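PDB 4J8L: uncharacterized protein YhfS from Escherichia coli, which is of unknown function but carries pyridoxal 5'-phosphate covalently attached to a lysine and probably belongs to the aminotransferase-like enzymes that use this cofactor. Local coordinates for residues A276-A290 with Q332-R344. Residues are numbered along the deposited sequence; the frame is centred on the assembly and turned at random.
Sequences AQSKVLIVEFHQPIA and QSEHCAIRINPNR. With NI (nickel (II) ion), chain B.
Leu281 and Val283 exchange paired backbone hydrogen bonds with Ile340 and Ile338, and Phe285 N adds a nearly straight bond to Cys336 O at 2.8 Å, joining strands 279-285 and 337-341 antiparallel. On the face that carries Leu281, Val283, Ile338 and Ile340, the branches meet along the strands: Val283 CG2 meets Ile340 CD1 at 4.0 Å, the two side chains running obliquely past each other. Ile338 holds CG1 between its backbone N and carbonyl carbon (chi1 63°), a rotation that turns CD1 toward Phe285 and CG2 toward Ala290. CD1 reaches the edge of the Phe285 ring at CZ, while CG2 lies 3.7 Å from Ala290 CB, at the start of helix 290-299. Leu281 also packs on helix 229-261.

Ile282, Glu284, Ala337 and Arg339 occupy the other face. The Arg339 chain bends at chi3 (-69°), bringing NH1 to Ala276 O at 2.8 Å; the oxygen lies in the guanidinium plane, and NE hydrogen-bonds Arg321 O, just after strand 318-320. A leucine here has no guanidinium to offer Ala276 O and Arg321 O, and the turn between strands 268-275 and 279-285 would probably be less firmly tied to strand 337-341. At the far end, Cys336 SG binds a nickel ion at 2.2 Å; a water is a further ligand, and a second is modelled doubtfully close. Where helix 290-299 begins, Ala290 N hydrogen-bonds His335 O from above the carbonyl plane.

These are the two central strands of the antiparallel four-stranded sheet, backed by helices as in the small C-terminal domain of fold-type I pyridoxal-phosphate enzymes.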
ATOM      1  N   ALA A 276      -6.460  -1.745  -8.156  1.00 21.51           N
ATOM      2  CA  ALA A 276      -5.876  -1.043  -9.293  1.00 23.51           C
ATOM      3  C   ALA A 276      -5.245   0.301  -8.910  1.00 25.70           C
ATOM      4  O   ALA A 276      -5.717   1.344  -9.344  1.00 23.77           O
ATOM      5  CB  ALA A 276      -6.950  -0.834 -10.365  1.00 24.98           C
ATOM      6  N   GLN A 277      -4.193   0.297  -8.093  1.00 17.76           N
ATOM      7  CA  GLN A 277      -3.652  -0.903  -7.465  1.00 16.12           C
ATOM      8  C   GLN A 277      -4.262  -1.047  -6.074  1.00 17.82           C
ATOM      9  O   GLN A 277      -4.331  -2.147  -5.533  1.00 19.59           O
ATOM     10  CB  GLN A 277      -2.126  -0.847  -7.418  1.00 21.34           C
ATOM     11  CG  GLN A 277      -1.510  -0.749  -8.815  1.00 24.16           C
ATOM     12  CD  GLN A 277      -0.017  -1.006  -8.827  1.00 28.07           C
ATOM     13  OE1 GLN A 277       0.698  -0.625  -7.905  1.00 26.94           O
ATOM     14  NE2 GLN A 277       0.463  -1.657  -9.886  1.00 26.96           N
ATOM     15  N   SER A 278      -4.717   0.066  -5.503  1.00 17.29           N
ATOM     16  CA  SER A 278      -5.511   0.001  -4.285  1.00 18.35           C
ATOM     17  C   SER A 278      -6.899  -0.485  -4.672  1.00 21.58           C
ATOM     18  O   SER A 278      -7.286  -0.394  -5.833  1.00 19.71           O
ATOM     19  CB  SER A 278      -5.599   1.371  -3.600  1.00 19.97           C
ATOM     20  OG  SER A 278      -6.172   1.252  -2.301  1.00 20.84           O
ATOM     21  N   LYS A 279      -7.650  -1.001  -3.705  1.00 21.68           N
ATOM     22  CA  LYS A 279      -8.969  -1.545  -3.991  1.00 21.39           C
ATOM     23  C   LYS A 279      -9.950  -0.397  -4.239  1.00 22.04           C
ATOM     24  O   LYS A 279     -10.203   0.428  -3.356  1.00 20.07           O
ATOM     25  CB  LYS A 279      -9.418  -2.465  -2.852  1.00 23.29           C
ATOM     26  CG  LYS A 279     -10.615  -3.354  -3.153  1.00 21.94           C
ATOM     27  CD  LYS A 279     -10.769  -4.402  -2.056  1.00 23.00           C
ATOM     28  CE  LYS A 279     -12.043  -5.208  -2.224  1.00 20.12           C
ATOM     29  NZ  LYS A 279     -12.219  -6.217  -1.126  1.00 23.26           N
ATOM     30  N   VAL A 280     -10.465  -0.337  -5.466  1.00 16.44           N
ATOM     31  CA  VAL A 280     -11.304   0.756  -5.945  1.00 15.47           C
ATOM     32  C   VAL A 280     -12.355   0.205  -6.906  1.00 17.07           C
ATOM     33  O   VAL A 280     -12.352  -0.987  -7.232  1.00 18.04           O
ATOM     34  CB  VAL A 280     -10.475   1.804  -6.734  1.00 17.01           C
ATOM     35  CG1 VAL A 280      -9.451   2.474  -5.828  1.00 18.64           C
ATOM     36  CG2 VAL A 280      -9.794   1.153  -7.933  1.00 20.24           C
ATOM     37  N   LEU A 281     -13.253   1.071  -7.363  1.00 15.94           N
ATOM     38  CA  LEU A 281     -14.206   0.693  -8.399  1.00 18.20           C
ATOM     39  C   LEU A 281     -13.716   1.070  -9.790  1.00 19.22           C
ATOM     40  O   LEU A 281     -13.143   2.143  -9.994  1.00 21.53           O
ATOM     41  CB  LEU A 281     -15.568   1.360  -8.177  1.00 21.02           C
ATOM     42  CG  LEU A 281     -16.568   0.478  -7.437  1.00 30.00           C
ATOM     43  CD1 LEU A 281     -16.355   0.618  -5.944  1.00 31.18           C
ATOM     44  CD2 LEU A 281     -17.999   0.788  -7.836  1.00 39.44           C
ATOM     45  N   ILE A 282     -13.938   0.183 -10.749  0.50 18.95           N
ATOM     46  CA  ILE A 282     -13.731   0.526 -12.148  0.50 18.67           C
ATOM     47  C   ILE A 282     -15.082   0.579 -12.828  0.50 17.85           C
ATOM     48  O   ILE A 282     -15.811  -0.411 -12.872  0.50 21.41           O
ATOM     49  CB  ILE A 282     -12.837  -0.483 -12.859  0.50 18.12           C
ATOM     50  CG1 ILE A 282     -11.432  -0.417 -12.269  0.50 20.02           C
ATOM     51  CG2 ILE A 282     -12.798  -0.198 -14.354  0.50 19.93           C
ATOM     52  CD1 ILE A 282     -10.657  -1.667 -12.454  0.50 22.74           C
ATOM     53  N   VAL A 283     -15.417   1.751 -13.349  1.00 16.82           N
ATOM     54  CA  VAL A 283     -16.735   1.979 -13.927  1.00 17.29           C
ATOM     55  C   VAL A 283     -16.613   2.269 -15.412  1.00 23.22           C
ATOM     56  O   VAL A 283     -15.906   3.191 -15.809  1.00 20.60           O
ATOM     57  CB  VAL A 283     -17.428   3.151 -13.243  1.00 15.65           C
ATOM     58  CG1 VAL A 283     -18.800   3.376 -13.838  1.00 18.64           C
ATOM     59  CG2 VAL A 283     -17.547   2.883 -11.733  1.00 20.27           C
ATOM     60  N   GLU A 284     -17.299   1.466 -16.223  1.00 19.57           N
ATOM     61  CA  GLU A 284     -17.258   1.598 -17.676  1.00 19.74           C
ATOM     62  C   GLU A 284     -18.617   2.055 -18.180  1.00 23.26           C
ATOM     63  O   GLU A 284     -19.648   1.537 -17.755  1.00 23.71           O
ATOM     64  CB  GLU A 284     -16.886   0.259 -18.321  1.00 19.30           C
ATOM     65  CG  GLU A 284     -16.764   0.291 -19.850  1.00 21.68           C
ATOM     66  CD  GLU A 284     -16.835  -1.092 -20.466  1.00 28.02           C
ATOM     67  OE1 GLU A 284     -17.449  -1.991 -19.850  1.00 29.02           O
ATOM     68  OE2 GLU A 284     -16.293  -1.280 -21.577  1.00 28.21           O
ATOM     69  N   PHE A 285     -18.607   3.025 -19.089  1.00 19.50           N
ATOM     70  CA  PHE A 285     -19.831   3.556 -19.678  1.00 21.83           C
ATOM     71  C   PHE A 285     -20.102   2.944 -21.048  1.00 24.46           C
ATOM     72  O   PHE A 285     -19.192   2.449 -21.713  1.00 24.97           O
ATOM     73  CB  PHE A 285     -19.732   5.079 -19.783  1.00 21.12           C
ATOM     74  CG  PHE A 285     -19.394   5.737 -18.476  1.00 19.40           C
ATOM     75  CD1 PHE A 285     -20.353   5.855 -17.478  1.00 21.23           C
ATOM     76  CD2 PHE A 285     -18.113   6.205 -18.231  1.00 22.38           C
ATOM     77  CE1 PHE A 285     -20.035   6.440 -16.243  1.00 20.45           C
ATOM     78  CE2 PHE A 285     -17.792   6.791 -17.012  1.00 22.49           C
ATOM     79  CZ  PHE A 285     -18.754   6.910 -16.019  1.00 20.88           C
ATOM     80  N   HIS A 286     -21.363   2.983 -21.470  1.00 23.14           N
ATOM     81  CA  HIS A 286     -21.745   2.477 -22.791  1.00 22.85           C
ATOM     82  C   HIS A 286     -21.146   3.328 -23.900  1.00 26.28           C
ATOM     83  O   HIS A 286     -20.769   2.824 -24.961  1.00 26.42           O
ATOM     84  CB  HIS A 286     -23.265   2.472 -22.941  1.00 25.96           C
ATOM     85  CG  HIS A 286     -23.952   1.381 -22.183  1.00 28.16           C
ATOM     86  ND1 HIS A 286     -23.923   0.063 -22.586  1.00 29.87           N
ATOM     87  CD2 HIS A 286     -24.710   1.414 -21.060  1.00 27.60           C
ATOM     88  CE1 HIS A 286     -24.623  -0.670 -21.738  1.00 31.44           C
ATOM     89  NE2 HIS A 286     -25.113   0.126 -20.805  1.00 29.59           N
ATOM     90  N   GLN A 287     -21.091   4.632 -23.653  1.00 21.99           N
ATOM     91  CA  GLN A 287     -20.573   5.580 -24.622  1.00 24.22           C
ATOM     92  C   GLN A 287     -19.240   6.116 -24.120  1.00 20.60           C
ATOM     93  O   GLN A 287     -18.982   6.108 -22.909  1.00 19.93           O
ATOM     94  CB  GLN A 287     -21.568   6.729 -24.818  1.00 25.71           C
ATOM     95  CG  GLN A 287     -22.965   6.275 -25.184  1.00 30.88           C
ATOM     96  CD  GLN A 287     -23.036   5.719 -26.584  1.00 42.59           C
ATOM     97  OE1 GLN A 287     -22.302   6.153 -27.473  1.00 49.03           O
ATOM     98  NE2 GLN A 287     -23.915   4.744 -26.791  1.00 46.68           N
ATOM     99  N   PRO A 288     -18.386   6.578 -25.046  1.00 21.30           N
ATOM    100  CA  PRO A 288     -17.050   7.066 -24.688  1.00 22.05           C
ATOM    101  C   PRO A 288     -17.089   8.456 -24.063  1.00 21.34           C
ATOM    102  O   PRO A 288     -16.652   9.429 -24.684  1.00 23.17           O
ATOM    103  CB  PRO A 288     -16.321   7.106 -26.037  1.00 22.12           C
ATOM    104  CG  PRO A 288     -17.417   7.301 -27.046  1.00 23.31           C
ATOM    105  CD  PRO A 288     -18.567   6.497 -26.509  1.00 23.58           C
ATOM    106  N   ILE A 289     -17.602   8.530 -22.837  1.00 21.87           N
ATOM    107  CA  ILE A 289     -17.829   9.802 -22.158  1.00 19.87           C
ATOM    108  C   ILE A 289     -16.965   9.953 -20.911  1.00 17.27           C
ATOM    109  O   ILE A 289     -17.186  10.856 -20.114  1.00 19.17           O
ATOM    110  CB  ILE A 289     -19.304   9.942 -21.731  1.00 19.03           C
ATOM    111  CG1 ILE A 289     -19.703   8.780 -20.817  1.00 22.26           C
ATOM    112  CG2 ILE A 289     -20.202  10.003 -22.952  1.00 21.18           C
ATOM    113  CD1 ILE A 289     -21.076   8.943 -20.160  1.00 22.72           C
ATOM    114  N   ALA A 290     -15.971   9.080 -20.758  1.00 18.07           N
ATOM    115  CA  ALA A 290     -15.200   9.032 -19.516  1.00 17.11           C
ATOM    116  C   ALA A 290     -14.527  10.360 -19.195  1.00 17.88           C
ATOM    117  O   ALA A 290     -14.615  10.837 -18.063  1.00 20.24           O
ATOM    118  CB  ALA A 290     -14.166   7.918 -19.571  1.00 21.94           C
ATOM    119  N   GLN A 332      -8.002   1.372 -25.724  1.00 27.26           N
ATOM    120  CA  GLN A 332      -9.288   2.038 -25.949  1.00 27.51           C
ATOM    121  C   GLN A 332     -10.074   2.297 -24.672  1.00 24.63           C
ATOM    122  O   GLN A 332     -10.994   3.120 -24.672  1.00 24.47           O
ATOM    123  CB  GLN A 332     -10.152   1.269 -26.953  1.00 26.11           C
ATOM    124  CG  GLN A 332      -9.648   1.315 -28.411  1.00 28.96           C
ATOM    125  CD  GLN A 332      -9.219   2.715 -28.858  1.00 41.29           C
ATOM    126  OE1 GLN A 332      -9.995   3.691 -28.792  1.00 34.73           O
ATOM    127  NE2 GLN A 332      -7.972   2.819 -29.318  1.00 39.74           N
ATOM    128  N   SER A 333      -9.707   1.619 -23.580  1.00 22.77           N
ATOM    129  CA  SER A 333     -10.479   1.690 -22.337  1.00 20.61           C
ATOM    130  C   SER A 333     -10.559   3.075 -21.722  1.00 21.15           C
ATOM    131  O   SER A 333     -11.559   3.415 -21.096  1.00 22.38           O
ATOM    132  CB  SER A 333      -9.922   0.711 -21.300  1.00 26.25           C
ATOM    133  OG  SER A 333     -10.147  -0.619 -21.724  1.00 29.82           O
ATOM    134  N   GLU A 334      -9.515   3.874 -21.895  1.00 19.93           N
ATOM    135  CA  GLU A 334      -9.483   5.199 -21.285  1.00 19.21           C
ATOM    136  C   GLU A 334     -10.632   6.100 -21.764  1.00 19.51           C
ATOM    137  O   GLU A 334     -11.015   7.041 -21.070  1.00 19.76           O
ATOM    138  CB  GLU A 334      -8.136   5.880 -21.538  1.00 20.11           C
ATOM    139  CG  GLU A 334      -7.869   6.197 -22.995  1.00 21.74           C
ATOM    140  CD  GLU A 334      -6.419   6.526 -23.267  1.00 41.17           C
ATOM    141  OE1 GLU A 334      -6.144   7.617 -23.802  1.00 42.45           O
ATOM    142  OE2 GLU A 334      -5.555   5.680 -22.960  1.00 45.54           O
ATOM    143  N   HIS A 335     -11.200   5.798 -22.924  1.00 20.73           N
ATOM    144  CA  HIS A 335     -12.276   6.629 -23.445  1.00 21.40           C
ATOM    145  C   HIS A 335     -13.616   6.296 -22.799  1.00 25.71           C
ATOM    146  O   HIS A 335     -14.544   7.112 -22.825  1.00 23.34           O
ATOM    147  CB  HIS A 335     -12.344   6.490 -24.966  1.00 23.29           C
ATOM    148  CG  HIS A 335     -11.063   6.859 -25.640  1.00 26.91           C
ATOM    149  ND1 HIS A 335     -10.598   8.157 -25.689  1.00 28.17           N
ATOM    150  CD2 HIS A 335     -10.120   6.098 -26.246  1.00 27.30           C
ATOM    151  CE1 HIS A 335      -9.439   8.182 -26.327  1.00 33.41           C
ATOM    152  NE2 HIS A 335      -9.126   6.946 -26.671  1.00 31.20           N
ATOM    153  N   CYS A 336     -13.696   5.108 -22.202  1.00 22.11           N
ATOM    154  CA  CYS A 336     -14.957   4.557 -21.714  1.00 18.69           C
ATOM    155  C   CYS A 336     -15.037   4.313 -20.201  1.00 17.51           C
ATOM    156  O   CYS A 336     -16.130   4.187 -19.654  1.00 20.86           O
ATOM    157  CB  CYS A 336     -15.228   3.229 -22.409  1.00 18.88           C
ATOM    158  SG  CYS A 336     -15.178   3.334 -24.225  1.00 21.66           S
ATOM    159  N   ALA A 337     -13.896   4.208 -19.529  1.00 24.32           N
ATOM    160  CA  ALA A 337     -13.916   3.779 -18.125  1.00 19.36           C
ATOM    161  C   ALA A 337     -13.073   4.657 -17.216  1.00 18.00           C
ATOM    162  O   ALA A 337     -12.116   5.299 -17.663  1.00 19.24           O
ATOM    163  CB  ALA A 337     -13.473   2.327 -18.019  1.00 21.44           C
ATOM    164  N   ILE A 338     -13.434   4.672 -15.934  1.00 17.03           N
ATOM    165  CA  ILE A 338     -12.751   5.492 -14.946  1.00 16.68           C
ATOM    166  C   ILE A 338     -12.523   4.687 -13.670  1.00 18.27           C
ATOM    167  O   ILE A 338     -13.150   3.644 -13.471  1.00 15.49           O
ATOM    168  CB  ILE A 338     -13.577   6.745 -14.598  1.00 18.62           C
ATOM    169  CG1 ILE A 338     -14.913   6.350 -13.962  1.00 18.17           C
ATOM    170  CG2 ILE A 338     -13.802   7.585 -15.864  1.00 17.21           C
ATOM    171  CD1 ILE A 338     -15.667   7.523 -13.329  1.00 17.52           C
ATOM    172  N   ARG A 339     -11.620   5.173 -12.820  1.00 15.37           N
ATOM    173  CA  ARG A 339     -11.460   4.631 -11.471  1.00 13.67           C
ATOM    174  C   ARG A 339     -12.144   5.539 -10.458  1.00 15.82           C
ATOM    175  O   ARG A 339     -12.075   6.760 -10.570  1.00 15.63           O
ATOM    176  CB  ARG A 339      -9.981   4.511 -11.091  1.00 13.71           C
ATOM    177  CG  ARG A 339      -9.273   3.305 -11.701  1.00 17.66           C
ATOM    178  CD  ARG A 339      -7.815   3.228 -11.244  1.00 19.32           C
ATOM    179  NE  ARG A 339      -7.004   4.308 -11.809  1.00 17.87           N
ATOM    180  CZ  ARG A 339      -5.701   4.461 -11.601  1.00 19.15           C
ATOM    181  NH1 ARG A 339      -5.035   3.600 -10.834  1.00 19.97           N
ATOM    182  NH2 ARG A 339      -5.056   5.478 -12.158  1.00 17.52           N
ATOM    183  N   ILE A 340     -12.796   4.935  -9.469  1.00 15.53           N
ATOM    184  CA  ILE A 340     -13.363   5.698  -8.357  1.00 12.08           C
ATOM    185  C   ILE A 340     -12.888   5.139  -7.025  1.00 14.11           C
ATOM    186  O   ILE A 340     -13.102   3.960  -6.737  1.00 14.58           O
ATOM    187  CB  ILE A 340     -14.901   5.678  -8.357  1.00 12.69           C
ATOM    188  CG1 ILE A 340     -15.450   6.305  -9.635  1.00 15.18           C
ATOM    189  CG2 ILE A 340     -15.446   6.486  -7.162  1.00 15.84           C
ATOM    190  CD1 ILE A 340     -16.960   6.267  -9.708  1.00 19.19           C
ATOM    191  N   ASN A 341     -12.230   5.985  -6.234  1.00 13.17           N
ATOM    192  CA  ASN A 341     -11.871   5.632  -4.861  1.00 11.89           C
ATOM    193  C   ASN A 341     -12.743   6.495  -3.963  1.00 12.44           C
ATOM    194  O   ASN A 341     -12.543   7.711  -3.882  1.00 15.96           O
ATOM    195  CB  ASN A 341     -10.393   5.910  -4.612  1.00 13.38           C
ATOM    196  CG  ASN A 341      -9.915   5.396  -3.257  1.00 18.89           C
ATOM    197  OD1 ASN A 341     -10.680   5.341  -2.296  1.00 18.79           O
ATOM    198  ND2 ASN A 341      -8.640   5.022  -3.181  1.00 18.42           N
ATOM    199  N   PRO A 342     -13.731   5.878  -3.305  1.00 14.07           N
ATOM    200  CA  PRO A 342     -14.681   6.665  -2.505  1.00 14.23           C
ATOM    201  C   PRO A 342     -14.041   7.475  -1.375  1.00 15.87           C
ATOM    202  O   PRO A 342     -14.676   8.407  -0.888  1.00 15.20           O
ATOM    203  CB  PRO A 342     -15.598   5.595  -1.909  1.00 15.57           C
ATOM    204  CG  PRO A 342     -15.525   4.455  -2.890  1.00 15.97           C
ATOM    205  CD  PRO A 342     -14.085   4.446  -3.322  1.00 14.03           C
ATOM    206  N   ASN A 343     -12.830   7.122  -0.948  1.00 14.24           N
ATOM    207  CA  ASN A 343     -12.230   7.799   0.188  1.00 15.02           C
ATOM    208  C   ASN A 343     -13.210   7.829   1.364  1.00 17.62           C
ATOM    209  O   ASN A 343     -13.724   6.782   1.734  1.00 16.76           O
ATOM    210  CB  ASN A 343     -11.701   9.187  -0.194  1.00 14.09           C
ATOM    211  CG  ASN A 343     -10.464   9.104  -1.087  1.00 16.21           C
ATOM    212  OD1 ASN A 343      -9.612   8.238  -0.893  1.00 17.26           O
ATOM    213  ND2 ASN A 343     -10.363  10.001  -2.065  1.00 13.69           N
ATOM    214  N   ARG A 344     -13.510   9.008   1.903  1.00 14.85           N
ATOM    215  CA  ARG A 344     -14.348   9.089   3.106  1.00 15.99           C
ATOM    216  C   ARG A 344     -15.836   9.294   2.796  1.00 16.68           C
ATOM    217  O   ARG A 344     -16.645   9.455   3.725  1.00 18.00           O
ATOM    218  CB  ARG A 344     -13.875  10.218   4.035  1.00 17.80           C
ATOM    219  CG  ARG A 344     -12.377  10.225   4.336  1.00 17.83           C
ATOM    220  CD  ARG A 344     -11.974   9.203   5.409  1.00 24.03           C
ATOM    221  NE  ARG A 344     -12.057   7.806   4.960  1.00 18.38           N
ATOM    222  CZ  ARG A 344     -11.213   7.227   4.112  1.00 21.68           C
ATOM    223  NH1 ARG A 344     -11.379   5.951   3.791  1.00 22.00           N
ATOM    224  NH2 ARG A 344     -10.217   7.915   3.570  1.00 23.43           N
TER
HETATM  225 NI    NI B 401     -17.350   3.108 -24.697  1.00 21.54          NI
HETATM  226  O   HOH W   1     -17.349   1.315 -24.378  1.00 28.74           O
HETATM  227  O   HOH W   2     -16.946   2.913 -26.714  1.00 27.64           O